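Putative dehydrogenase (Pseudomonas fluorescens, PDB 6UUG) oxidises methanesulfinate as MsuC, the monooxygenase of a two-component flavin-dependent system in bacterial sulfur assimilation. Local coordinates at residues V48-E52 and R375-R381; Q253-T257 and I343-K347; H299-F303 and R360-V364; R336-T341 and L408-T412. All blocks are in the same frame, centred on the assembly; numbering follows the deposited sequence.

Interaction 1: residues V48-E52 and R375-R381; sequences VERDE and RLDRHWR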
loop_
_atom_site.group_PDB
_atom_site.type_symbol
_atom_site.label_atom_id
_atom_site.label_comp_id
_atom_site.label_asym_id
_atom_site.label_seq_id
_atom_site.Cartn_x
_atom_site.Cartn_y
_atom_site.Cartn_z
ATOM N N VAL A 48 24.604 12.324 15.715
ATOM C CA VAL A 48 24.980 11.074 15.060
ATOM C C VAL A 48 25.956 10.284 15.927
ATOM O O VAL A 48 25.801 9.070 16.111
ATOM C CB VAL A 48 25.558 11.360 13.661
ATOM C CG1 VAL A 48 26.128 10.098 13.042
ATOM C CG2 VAL A 48 24.478 11.951 12.767
ATOM N N GLU A 49 26.967 10.963 16.484
ATOM C CA GLU A 49 27.932 10.284 17.347
ATOM C C GLU A 49 27.273 9.742 18.610
ATOM O O GLU A 49 27.652 8.677 19.110
ATOM C CB GLU A 49 29.071 11.243 17.711
ATOM N N ARG A 50 26.289 10.465 19.152
ATOM C CA ARG A 50 25.655 10.018 20.386
ATOM C C ARG A 50 24.658 8.886 20.146
ATOM O O ARG A 50 24.395 8.098 21.062
ATOM C CB ARG A 50 24.973 11.203 21.088
ATOM C CG ARG A 50 25.958 12.250 21.604
ATOM C CD ARG A 50 25.278 13.347 22.409
ATOM N NE ARG A 50 24.583 14.310 21.556
ATOM C CZ ARG A 50 23.262 14.345 21.389
ATOM N NH1 ARG A 50 22.486 13.484 22.031
ATOM N NH2 ARG A 50 22.718 15.254 20.596
ATOM N N ASP A 51 24.078 8.802 18.942
ATOM C CA ASP A 51 23.250 7.646 18.609
ATOM C C ASP A 51 24.073 6.363 18.659
ATOM O O ASP A 51 23.590 5.322 19.112
ATOM C CB ASP A 51 22.618 7.838 17.228
ATOM C CG ASP A 51 21.894 6.599 16.738
ATOM O OD1 ASP A 51 20.771 6.331 17.218
ATOM O OD2 ASP A 51 22.455 5.897 15.868
ATOM N N GLU A 52 25.334 6.436 18.224
ATOM C CA GLU A 52 26.234 5.291 18.320
ATOM C C GLU A 52 26.629 5.016 19.768
ATOM O O GLU A 52 26.586 3.868 20.227
ATOM C CB GLU A 52 27.476 5.540 17.461
ATOM C CG GLU A 52 28.609 4.545 17.704
ATOM C CD GLU A 52 29.911 4.976 17.055
ATOM O OE1 GLU A 52 29.931 6.053 16.419
ATOM O OE2 GLU A 52 30.916 4.241 17.182
ATOM N N ARG A 375 24.584 7.589 9.646
ATOM C CA ARG A 375 23.511 6.947 10.424
ATOM C C ARG A 375 22.135 7.497 10.044
ATOM O O ARG A 375 21.302 7.832 10.891
ATOM C CB ARG A 375 23.766 7.088 11.926
ATOM C CG ARG A 375 25.142 6.565 12.341
ATOM C CD ARG A 375 25.435 6.743 13.812
ATOM N NE ARG A 375 24.691 5.790 14.621
ATOM C CZ ARG A 375 25.060 4.530 14.817
ATOM N NH1 ARG A 375 26.171 4.065 14.255
ATOM N NH2 ARG A 375 24.311 3.735 15.570
ATOM N N LEU A 376 21.899 7.584 8.735
ATOM C CA LEU A 376 20.620 8.086 8.244
ATOM C C LEU A 376 19.465 7.157 8.607
ATOM O O LEU A 376 18.311 7.603 8.642
ATOM C CB LEU A 376 20.707 8.296 6.730
ATOM C CG LEU A 376 19.574 8.987 5.983
ATOM C CD1 LEU A 376 19.269 10.372 6.556
ATOM C CD2 LEU A 376 19.946 9.075 4.512
ATOM N N ASP A 377 19.757 5.888 8.916
ATOM C CA ASP A 377 18.753 4.939 9.381
ATOM C C ASP A 377 18.309 5.185 10.813
ATOM O O ASP A 377 17.377 4.512 11.266
ATOM C CB ASP A 377 19.294 3.503 9.280
ATOM C CG ASP A 377 20.484 3.261 10.204
ATOM O OD1 ASP A 377 21.360 4.147 10.270
ATOM O OD2 ASP A 377 20.548 2.196 10.879
ATOM N N ARG A 378 18.954 6.102 11.546
ATOM C CA ARG A 378 18.581 6.304 12.946
ATOM C C ARG A 378 17.134 6.782 13.081
ATOM O O ARG A 378 16.442 6.394 14.031
ATOM C CB ARG A 378 19.554 7.283 13.627
ATOM C CG ARG A 378 19.400 8.766 13.257
ATOM C CD ARG A 378 20.587 9.600 13.764
ATOM N NE ARG A 378 20.408 11.025 13.476
ATOM C CZ ARG A 378 20.583 11.561 12.272
ATOM N NH1 ARG A 378 20.951 10.796 11.245
ATOM N NH2 ARG A 378 20.393 12.862 12.082
ATOM N N HIS A 379 16.648 7.586 12.133
ATOM C CA HIS A 379 15.251 8.008 12.186
ATOM C C HIS A 379 14.327 6.803 12.098
ATOM O O HIS A 379 13.425 6.642 12.921
ATOM C CB HIS A 379 14.933 8.989 11.057
ATOM C CG HIS A 379 15.884 10.145 10.970
ATOM N ND1 HIS A 379 15.936 11.139 11.924
ATOM C CD2 HIS A 379 16.798 10.477 10.027
ATOM C CE1 HIS A 379 16.853 12.027 11.579
ATOM N NE2 HIS A 379 17.394 11.647 10.434
ATOM N N TRP A 380 14.544 5.933 11.104
ATOM C CA TRP A 380 13.719 4.729 11.003
ATOM C C TRP A 380 13.828 3.884 12.274
ATOM O O TRP A 380 12.814 3.428 12.814
ATOM C CB TRP A 380 14.111 3.902 9.762
ATOM C CG TRP A 380 13.178 2.712 9.517
ATOM C CD1 TRP A 380 12.038 2.693 8.751
ATOM C CD2 TRP A 380 13.315 1.389 10.061
ATOM N NE1 TRP A 380 11.459 1.433 8.793
ATOM C CE2 TRP A 380 12.221 0.621 9.591
ATOM C CE3 TRP A 380 14.258 0.778 10.896
ATOM C CZ2 TRP A 380 12.059 -0.741 9.917
ATOM C CZ3 TRP A 380 14.094 -0.585 11.218
ATOM C CH2 TRP A 380 12.985 -1.310 10.747
ATOM N N ARG A 381 15.055 3.659 12.774
ATOM C CA ARG A 381 15.208 2.805 13.958
ATOM C C ARG A 381 14.496 3.389 15.172
ATOM O O ARG A 381 13.884 2.655 15.962
ATOM C CB ARG A 381 16.685 2.606 14.299
ATOM C CG ARG A 381 17.403 1.655 13.385
ATOM C CD ARG A 381 18.799 1.386 13.930
ATOM N NE ARG A 381 19.742 2.451 13.603
ATOM C CZ ARG A 381 20.208 3.363 14.455
ATOM N NH1 ARG A 381 19.817 3.382 15.729
ATOM N NH2 ARG A 381 21.083 4.264 14.027
#

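Interaction 2: residues Q253-T257 and I343-K347; sequences QLTFT and IATAK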
loop_
_atom_site.group_PDB
_atom_site.type_symbol
_atom_site.label_atom_id
_atom_site.label_comp_id
_atom_site.label_asym_id
_atom_site.label_seq_id
_atom_site.Cartn_x
_atom_site.Cartn_y
_atom_site.Cartn_z
ATOM N N GLN A 253 0.080 9.838 25.181
ATOM C CA GLN A 253 -0.104 9.439 23.785
ATOM C C GLN A 253 0.223 10.573 22.824
ATOM O O GLN A 253 0.873 10.350 21.796
ATOM C CB GLN A 253 -1.541 8.971 23.560
ATOM C CG GLN A 253 -1.872 7.670 24.281
ATOM C CD GLN A 253 -1.232 6.470 23.603
ATOM O OE1 GLN A 253 -1.342 6.312 22.386
ATOM N NE2 GLN A 253 -0.540 5.630 24.383
ATOM N N LEU A 254 -0.228 11.793 23.128
ATOM C CA LEU A 254 0.059 12.910 22.233
ATOM C C LEU A 254 1.526 13.341 22.306
ATOM O O LEU A 254 2.049 13.899 21.333
ATOM C CB LEU A 254 -0.896 14.084 22.545
ATOM C CG LEU A 254 -0.924 15.226 21.520
ATOM C CD1 LEU A 254 -1.182 14.697 20.128
ATOM C CD2 LEU A 254 -1.994 16.266 21.885
ATOM N N THR A 255 2.213 13.071 23.421
ATOM C CA THR A 255 3.653 13.330 23.490
ATOM C C THR A 255 4.404 12.428 22.520
ATOM O O THR A 255 5.226 12.904 21.726
ATOM C CB THR A 255 4.152 13.136 24.927
ATOM O OG1 THR A 255 3.541 14.116 25.785
ATOM C CG2 THR A 255 5.675 13.277 25.008
ATOM N N PHE A 256 4.107 11.120 22.555
ATOM C CA PHE A 256 4.670 10.198 21.567
ATOM C C PHE A 256 4.338 10.646 20.157
ATOM O O PHE A 256 5.191 10.599 19.267
ATOM C CB PHE A 256 4.129 8.779 21.771
ATOM C CG PHE A 256 4.813 8.021 22.863
ATOM C CD1 PHE A 256 6.181 7.815 22.821
ATOM C CD2 PHE A 256 4.082 7.465 23.897
ATOM C CE1 PHE A 256 6.819 7.099 23.824
ATOM C CE2 PHE A 256 4.710 6.747 24.902
ATOM C CZ PHE A 256 6.084 6.566 24.863
ATOM N N THR A 257 3.088 11.072 19.937
ATOM C CA THR A 257 2.651 11.451 18.598
ATOM C C THR A 257 3.469 12.621 18.065
ATOM O O THR A 257 3.870 12.618 16.896
ATOM C CB THR A 257 1.157 11.795 18.594
ATOM O OG1 THR A 257 0.394 10.647 18.985
ATOM C CG2 THR A 257 0.705 12.210 17.191
ATOM N N ILE A 343 -6.559 12.137 19.152
ATOM C CA ILE A 343 -5.149 11.813 19.382
ATOM C C ILE A 343 -4.804 10.469 18.750
ATOM O O ILE A 343 -3.752 10.304 18.112
ATOM C CB ILE A 343 -4.834 11.805 20.891
ATOM C CG1 ILE A 343 -4.887 13.225 21.468
ATOM C CG2 ILE A 343 -3.452 11.181 21.134
ATOM C CD1 ILE A 343 -4.997 13.248 23.031
ATOM N N ALA A 344 -5.662 9.470 18.956
ATOM C CA ALA A 344 -5.375 8.154 18.381
ATOM C C ALA A 344 -5.343 8.214 16.867
ATOM O O ALA A 344 -4.518 7.545 16.235
ATOM C CB ALA A 344 -6.413 7.127 18.839
ATOM N N THR A 345 -6.221 9.026 16.269
ATOM C CA THR A 345 -6.226 9.205 14.819
ATOM C C THR A 345 -4.900 9.790 14.350
ATOM O O THR A 345 -4.295 9.305 13.384
ATOM C CB THR A 345 -7.394 10.122 14.431
ATOM O OG1 THR A 345 -8.637 9.488 14.768
ATOM C CG2 THR A 345 -7.385 10.426 12.949
ATOM N N ALA A 346 -4.431 10.839 15.036
ATOM C CA ALA A 346 -3.139 11.443 14.706
ATOM C C ALA A 346 -1.986 10.466 14.915
ATOM O O ALA A 346 -1.042 10.428 14.112
ATOM C CB ALA A 346 -2.920 12.710 15.544
ATOM N N LYS A 347 -2.038 9.674 15.992
ATOM C CA LYS A 347 -0.957 8.737 16.281
ATOM C C LYS A 347 -0.858 7.653 15.218
ATOM O O LYS A 347 0.255 7.287 14.806
ATOM C CB LYS A 347 -1.160 8.114 17.669
ATOM C CG LYS A 347 0.112 7.397 18.163
ATOM C CD LYS A 347 0.043 6.978 19.627
ATOM C CE LYS A 347 1.257 6.106 19.989
ATOM N NZ LYS A 347 0.839 4.844 20.640
#

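Interaction 3: residues H299-F303 and R360-V364; sequences HYGEF and RLFEV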
loop_
_atom_site.group_PDB
_atom_site.type_symbol
_atom_site.label_atom_id
_atom_site.label_comp_id
_atom_site.label_asym_id
_atom_site.label_seq_id
_atom_site.Cartn_x
_atom_site.Cartn_y
_atom_site.Cartn_z
ATOM N N HIS A 299 8.323 10.964 -5.505
ATOM C CA HIS A 299 8.577 10.555 -4.121
ATOM C C HIS A 299 8.434 11.724 -3.165
ATOM O O HIS A 299 7.798 11.603 -2.117
ATOM C CB HIS A 299 9.976 9.972 -3.953
ATOM C CG HIS A 299 10.098 8.553 -4.398
ATOM N ND1 HIS A 299 9.345 7.538 -3.850
ATOM C CD2 HIS A 299 10.890 7.980 -5.332
ATOM C CE1 HIS A 299 9.674 6.393 -4.425
ATOM N NE2 HIS A 299 10.614 6.632 -5.323
ATOM N N TYR A 300 9.065 12.859 -3.486
ATOM C CA TYR A 300 8.960 14.012 -2.593
ATOM C C TYR A 300 7.531 14.527 -2.492
ATOM O O TYR A 300 7.125 14.989 -1.417
ATOM C CB TYR A 300 9.925 15.118 -3.040
ATOM C CG TYR A 300 11.287 14.921 -2.407
ATOM C CD1 TYR A 300 11.518 15.322 -1.102
ATOM C CD2 TYR A 300 12.324 14.272 -3.096
ATOM C CE1 TYR A 300 12.735 15.117 -0.490
ATOM C CE2 TYR A 300 13.569 14.077 -2.489
ATOM C CZ TYR A 300 13.762 14.498 -1.194
ATOM O OH TYR A 300 14.976 14.300 -0.568
ATOM N N GLY A 301 6.757 14.452 -3.583
ATOM C CA GLY A 301 5.351 14.825 -3.509
ATOM C C GLY A 301 4.555 13.908 -2.598
ATOM O O GLY A 301 3.689 14.361 -1.854
ATOM N N GLU A 302 4.845 12.613 -2.637
ATOM C CA GLU A 302 4.206 11.696 -1.691
ATOM C C GLU A 302 4.639 11.972 -0.254
ATOM O O GLU A 302 3.801 11.939 0.658
ATOM C CB GLU A 302 4.486 10.247 -2.107
ATOM C CG GLU A 302 3.761 9.905 -3.412
ATOM C CD GLU A 302 3.912 8.473 -3.851
ATOM O OE1 GLU A 302 4.975 7.875 -3.610
ATOM O OE2 GLU A 302 2.973 7.958 -4.478
ATOM N N PHE A 303 5.923 12.267 -0.020
ATOM C CA PHE A 303 6.334 12.656 1.329
ATOM C C PHE A 303 5.557 13.884 1.794
ATOM O O PHE A 303 5.132 13.966 2.956
ATOM C CB PHE A 303 7.826 12.962 1.381
ATOM C CG PHE A 303 8.712 11.802 0.988
ATOM C CD1 PHE A 303 8.253 10.495 1.060
ATOM C CD2 PHE A 303 9.989 12.037 0.523
ATOM C CE1 PHE A 303 9.073 9.428 0.678
ATOM C CE2 PHE A 303 10.819 10.986 0.147
ATOM C CZ PHE A 303 10.354 9.678 0.214
ATOM N N ARG A 360 11.383 5.067 2.899
ATOM C CA ARG A 360 11.415 5.319 1.469
ATOM C C ARG A 360 12.296 6.501 1.104
ATOM O O ARG A 360 12.631 6.638 -0.078
ATOM C CB ARG A 360 10.004 5.533 0.929
ATOM C CG ARG A 360 9.794 4.808 -0.393
ATOM C CD ARG A 360 8.770 5.482 -1.252
ATOM N NE ARG A 360 7.552 5.786 -0.514
ATOM C CZ ARG A 360 6.719 6.757 -0.863
ATOM N NH1 ARG A 360 6.993 7.491 -1.934
ATOM N NH2 ARG A 360 5.624 6.996 -0.144
ATOM N N LEU A 361 12.724 7.313 2.084
ATOM C CA LEU A 361 13.655 8.397 1.760
ATOM C C LEU A 361 14.952 7.860 1.171
ATOM O O LEU A 361 15.622 8.572 0.416
ATOM C CB LEU A 361 13.947 9.269 2.988
ATOM C CG LEU A 361 14.758 8.674 4.146
ATOM C CD1 LEU A 361 16.284 8.776 3.909
ATOM C CD2 LEU A 361 14.391 9.366 5.467
ATOM N N PHE A 362 15.318 6.611 1.474
ATOM C CA PHE A 362 16.559 6.106 0.911
ATOM C C PHE A 362 16.495 5.975 -0.601
ATOM O O PHE A 362 17.548 5.988 -1.249
ATOM C CB PHE A 362 16.929 4.763 1.557
ATOM C CG PHE A 362 17.491 4.898 2.954
ATOM C CD1 PHE A 362 18.851 5.114 3.155
ATOM C CD2 PHE A 362 16.653 4.837 4.070
ATOM C CE1 PHE A 362 19.383 5.244 4.444
ATOM C CE2 PHE A 362 17.178 4.963 5.371
ATOM C CZ PHE A 362 18.541 5.171 5.559
ATOM N N GLU A 363 15.300 5.868 -1.184
ATOM C CA GLU A 363 15.197 5.801 -2.645
ATOM C C GLU A 363 15.500 7.131 -3.330
ATOM O O GLU A 363 15.727 7.144 -4.544
ATOM C CB GLU A 363 13.811 5.335 -3.073
ATOM C CG GLU A 363 13.519 3.891 -2.714
ATOM C CD GLU A 363 12.336 3.338 -3.487
ATOM O OE1 GLU A 363 11.605 2.503 -2.918
ATOM O OE2 GLU A 363 12.143 3.729 -4.663
ATOM N N VAL A 364 15.480 8.244 -2.607
ATOM C CA VAL A 364 15.857 9.530 -3.188
ATOM C C VAL A 364 17.180 10.054 -2.669
ATOM O O VAL A 364 17.666 11.066 -3.197
ATOM C CB VAL A 364 14.763 10.604 -2.993
ATOM C CG1 VAL A 364 13.449 10.155 -3.641
ATOM C CG2 VAL A 364 14.595 10.934 -1.528
#

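Interaction 4: residues R336-T341 and L408-T412; sequences RGHLAT and LPVPT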
loop_
_atom_site.group_PDB
_atom_site.type_symbol
_atom_site.label_atom_id
_atom_site.label_comp_id
_atom_site.label_asym_id
_atom_site.label_seq_id
_atom_site.Cartn_x
_atom_site.Cartn_y
_atom_site.Cartn_z
ATOM N N ARG A 336 -13.515 14.498 26.809
ATOM C CA ARG A 336 -12.321 13.660 26.935
ATOM C C ARG A 336 -12.292 12.592 25.844
ATOM O O ARG A 336 -11.248 12.346 25.231
ATOM C CB ARG A 336 -12.278 13.005 28.322
ATOM C CG ARG A 336 -10.957 12.321 28.661
ATOM C CD ARG A 336 -10.939 10.849 28.248
ATOM N NE ARG A 336 -9.700 10.238 28.710
ATOM C CZ ARG A 336 -9.219 9.077 28.294
ATOM N NH1 ARG A 336 -9.881 8.355 27.389
ATOM N NH2 ARG A 336 -8.064 8.647 28.787
ATOM N N GLY A 337 -13.426 11.931 25.608
ATOM C CA GLY A 337 -13.460 10.862 24.612
ATOM C C GLY A 337 -13.186 11.352 23.202
ATOM O O GLY A 337 -12.473 10.695 22.433
ATOM N N HIS A 338 -13.769 12.490 22.829
ATOM C CA HIS A 338 -13.504 13.053 21.505
ATOM C C HIS A 338 -12.038 13.437 21.356
ATOM O O HIS A 338 -11.452 13.261 20.281
ATOM C CB HIS A 338 -14.418 14.254 21.248
ATOM C CG HIS A 338 -15.830 13.859 20.944
ATOM N ND1 HIS A 338 -16.734 13.513 21.923
ATOM C CD2 HIS A 338 -16.477 13.702 19.765
ATOM C CE1 HIS A 338 -17.885 13.185 21.364
ATOM N NE2 HIS A 338 -17.756 13.294 20.056
ATOM N N LEU A 339 -11.426 13.970 22.417
ATOM C CA LEU A 339 -9.986 14.218 22.386
ATOM C C LEU A 339 -9.211 12.917 22.189
ATOM O O LEU A 339 -8.278 12.852 21.382
ATOM C CB LEU A 339 -9.532 14.910 23.678
ATOM C CG LEU A 339 -8.023 15.123 23.843
ATOM C CD1 LEU A 339 -7.434 15.976 22.717
ATOM C CD2 LEU A 339 -7.701 15.755 25.215
ATOM N N ALA A 340 -9.563 11.884 22.953
ATOM C CA ALA A 340 -8.875 10.602 22.831
ATOM C C ALA A 340 -8.926 10.069 21.399
ATOM O O ALA A 340 -7.920 9.561 20.881
ATOM C CB ALA A 340 -9.489 9.595 23.803
ATOM N N THR A 341 -10.091 10.160 20.753
ATOM C CA THR A 341 -10.218 9.711 19.367
ATOM C C THR A 341 -9.339 10.541 18.437
ATOM O O THR A 341 -8.666 9.993 17.553
ATOM C CB THR A 341 -11.681 9.780 18.932
ATOM O OG1 THR A 341 -12.452 8.892 19.750
ATOM C CG2 THR A 341 -11.840 9.371 17.470
ATOM N N LEU A 408 -17.234 5.636 22.559
ATOM C CA LEU A 408 -16.062 6.350 23.049
ATOM C C LEU A 408 -15.029 5.374 23.599
ATOM O O LEU A 408 -15.377 4.304 24.112
ATOM C CB LEU A 408 -16.450 7.341 24.148
ATOM C CG LEU A 408 -17.337 8.531 23.787
ATOM C CD1 LEU A 408 -17.671 9.338 25.049
ATOM C CD2 LEU A 408 -16.679 9.418 22.758
ATOM N N PRO A 409 -13.750 5.717 23.516
ATOM C CA PRO A 409 -12.723 4.825 24.059
ATOM C C PRO A 409 -12.805 4.766 25.577
ATOM O O PRO A 409 -13.211 5.726 26.235
ATOM C CB PRO A 409 -11.408 5.462 23.590
ATOM C CG PRO A 409 -11.752 6.858 23.226
ATOM C CD PRO A 409 -13.179 6.870 22.798
ATOM N N VAL A 410 -12.435 3.615 26.128
ATOM C CA VAL A 410 -12.463 3.398 27.575
ATOM C C VAL A 410 -11.139 3.884 28.151
ATOM O O VAL A 410 -10.076 3.418 27.714
ATOM C CB VAL A 410 -12.694 1.924 27.918
ATOM C CG1 VAL A 410 -12.714 1.747 29.443
ATOM C CG2 VAL A 410 -13.997 1.435 27.293
ATOM N N PRO A 411 -11.151 4.796 29.128
ATOM C CA PRO A 411 -9.890 5.315 29.688
ATOM C C PRO A 411 -9.049 4.221 30.332
ATOM O O PRO A 411 -9.518 3.469 31.193
ATOM C CB PRO A 411 -10.369 6.345 30.722
ATOM C CG PRO A 411 -11.693 6.762 30.248
ATOM C CD PRO A 411 -12.322 5.548 29.605
ATOM N N THR A 412 -7.800 4.116 29.885
ATOM C CA THR A 412 -6.805 3.230 30.485
ATOM C C THR A 412 -5.484 3.997 30.544
ATOM O O THR A 412 -5.421 5.184 30.218
ATOM C CB THR A 412 -6.641 1.929 29.688
ATOM O OG1 THR A 412 -6.036 2.226 28.425
ATOM C CG2 THR A 412 -7.979 1.241 29.456
HETATM O O HOH W 1 -12.622 8.407 26.643
#

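Interaction 1: residues V48-E52 and R375-R381
Val48 and Asp51, one turn apart on helix 32-53, lie across from Arg375 and Arg378, with CA atoms 6.4 Å apart for Val48–Arg375 and 7.5 Å for Asp51–Arg378. Arg375 to Arg378 form a type I beta turn that leads into helix 378-386. Asp51 carries the polar contact. With CG anti to the backbone N (chi1 172°), its carboxylate reaches between two arginines, and OD2 accepts three bonds. Arg375 grips Asp51 OD2 side-on, NE at 2.6 Å on its anti lone pair and NH2 coming from above the carboxylate plane, while Arg381 NH2 approaches it on the syn side at 2.8 Å, nearly straight (165°). The result is a salt-bridge network linking the N-terminal helical region to the C-terminal helices of the acyl-CoA dehydrogenase fold; Asp377 extends it by accepting Arg381 NE at its OD2 (2.9 Å). Arg381 NH1 turns mainly to the carbonyl of Ile211. Flat faces are covered as well: Glu52 CB sits over the centre of the Arg375 guanidinium, and Val48 CG2 over that of Arg378, opposite His379 NE2. Val48 CG1 packs 3.5 Å from Arg375 CD. Arg378 NH1 bonds Arg375 O across the turn, and its NH2 forms a salt bridge with Glu270.

Interaction 2: residues Q253-T257 and I343-K347
Ile343 packs its CG2 into the surface of helix 247-277, 3.8 Å from Gln253 CB and 4.1 Å from Leu254 CB, where the axes of segments 253-257 and 343-347 come within 9.4 Å at 27°. A second apolar touch joins Thr257 CG2 to Ala346 CB at 4.0 Å. Alongside these touches Lys347 extends its methylenes: CB comes within 3.3 Å of Thr257 OG1, and CD passes Gln253 OE1. The one hydrogen bond across the contact is at the end of this chain, where Lys347 NZ donates to Gln253 OE1 (3.2 Å), tilted 24° from the carbonyl plane. Gln253 bends at chi2 (-74°), which brings OE1 beside the end of Lys347. NZ also forms a salt bridge with Asp390. Within helix 247-277, Thr257 OG1 donates to Gln253 O, opposite the face used by Thr257 N, so the hydroxyl is satisfied locally. Shortening Lys347 to an alanine would probably leave Asp390 without its charge partner, Gln253 OE1 without its donor, and a gap beside Thr257. The buried ammonium, paired with both a carboxylate and an amide oxygen, thus ties two codirectional helices of the C-terminal bundle together by a polar clasp at the edge of an apolar seam.

Interaction 3: residues H299-F303 and R360-V364
Arg360 reaches from the end of helix 333-360 across to helix 294-327, where His299, Glu302 and Phe303 receive it. Its CB lies 4.0 Å from Phe303 CE1. Farther out, CD rests 3.4 Å from both ND1 and CE1 of His299, and NE turns away to a salt bridge with Glu356. A bend at chi3 (-49°) brings one face of the guanidinium to Phe303, whose CE1 stands 3.8 Å above the centre of that face, with ring and guanidinium 48° apart. At the tip, NH1 does the polar work. Arg360 NH1 donates to His299 ND1 at 3.0 Å and 161°, a bond lying in the planes of both the imidazole and the guanidinium. Arg360 NH1 also makes a salt bridge with Glu302 OE1 at 2.7 Å, but the hydrogen bond there is weak because it is strongly bent, the carboxylate standing almost perpendicular to the guanidinium. NH2 passes beside Glu302 CB.

Beside this polar group Val364 packs with CG1 lying 3.5 Å from His299 CB and CG2 3.4 Å from Tyr300 CE2, while Tyr300 OH hydrogen-bonds Thr275 of helix 247-277. Since ND1 accepts from Arg360, the bond of His299 NE2 to Asp393 of the second subunit is consistent with a proton on NE2. Glu302 OE2 forms a salt bridge with Arg352 of the third subunit. This is the far end of the C-terminal helical bundle, the part that builds the tetramer in the acyl-CoA dehydrogenase fold; here an intrachain Arg–His–Glu cluster also borders two subunit interfaces.

Interaction 4: residues R336-T341 and L408-T412
Pro409 packs onto helix 333-360 with its CG 3.6 Å from Ala340 CB and its CD 3.7 Å from Thr341 OG1, the pyrrolidine ring also lying near Gly337 O. Leu408 adds further van der Waals contacts: its CD2 lies 4.0 Å from Gly337 CA, an approach permitted by the missing side chain, and 4.2 Å from His338 ND1, which is itself bonded to Glu334 O. Pro411 packs on one face of the Arg336 guanidinium, its CB 3.6 Å above the plane and displaced toward the rim, while CG comes close to NH1. Arg336 gets there by turning sharply at chi2 (-91°) after a CG placed anti to the backbone N.

Residues 408-412 belong to the C-terminal tail that follows helix 392-405. The tail is extended here, Leu408 and Pro409 having backbone angles near those of polyproline II, and it lies against the first turns of helix 333-360 in the C-terminal region.

Polar contact between the segments is carried by water. Water 1 accepts from Arg336 NH1 at 2.8 Å and donates to Pro409 O at 2.8 Å. NH2 of the same arginine forms a salt bridge with the terminal carboxylate of Ser415 and bonds Cys246 O. A leucine in place of Arg336 would probably leave the Ser415 carboxylate without its charge partner and the bridging water without its donor, and the tail near Pro411 less firmly held.

All four contacts involve the C-terminal helical region, and interaction 1 alone brings in the N-terminal helix 32-53. Interactions 2 and 4 both use helix 333-360, on adjoining segments, with centres about 12 Å apart. Interaction 3, formed just where that helix ends, lies, centre to centre, about 24 Å from interaction 2 and 34 Å from interaction 4. Along the chain, interactions 2 and 3 are nested within the loop closed by interaction 1, and interaction 4 crosses all three. Interactions 1 and 3 touch, Leu376 and Asp377 packing on Leu361 and Phe362, and both reach the second subunit. The set thus fastens the N-terminal helix, the long bundle helices and the C-terminal tail into one unit.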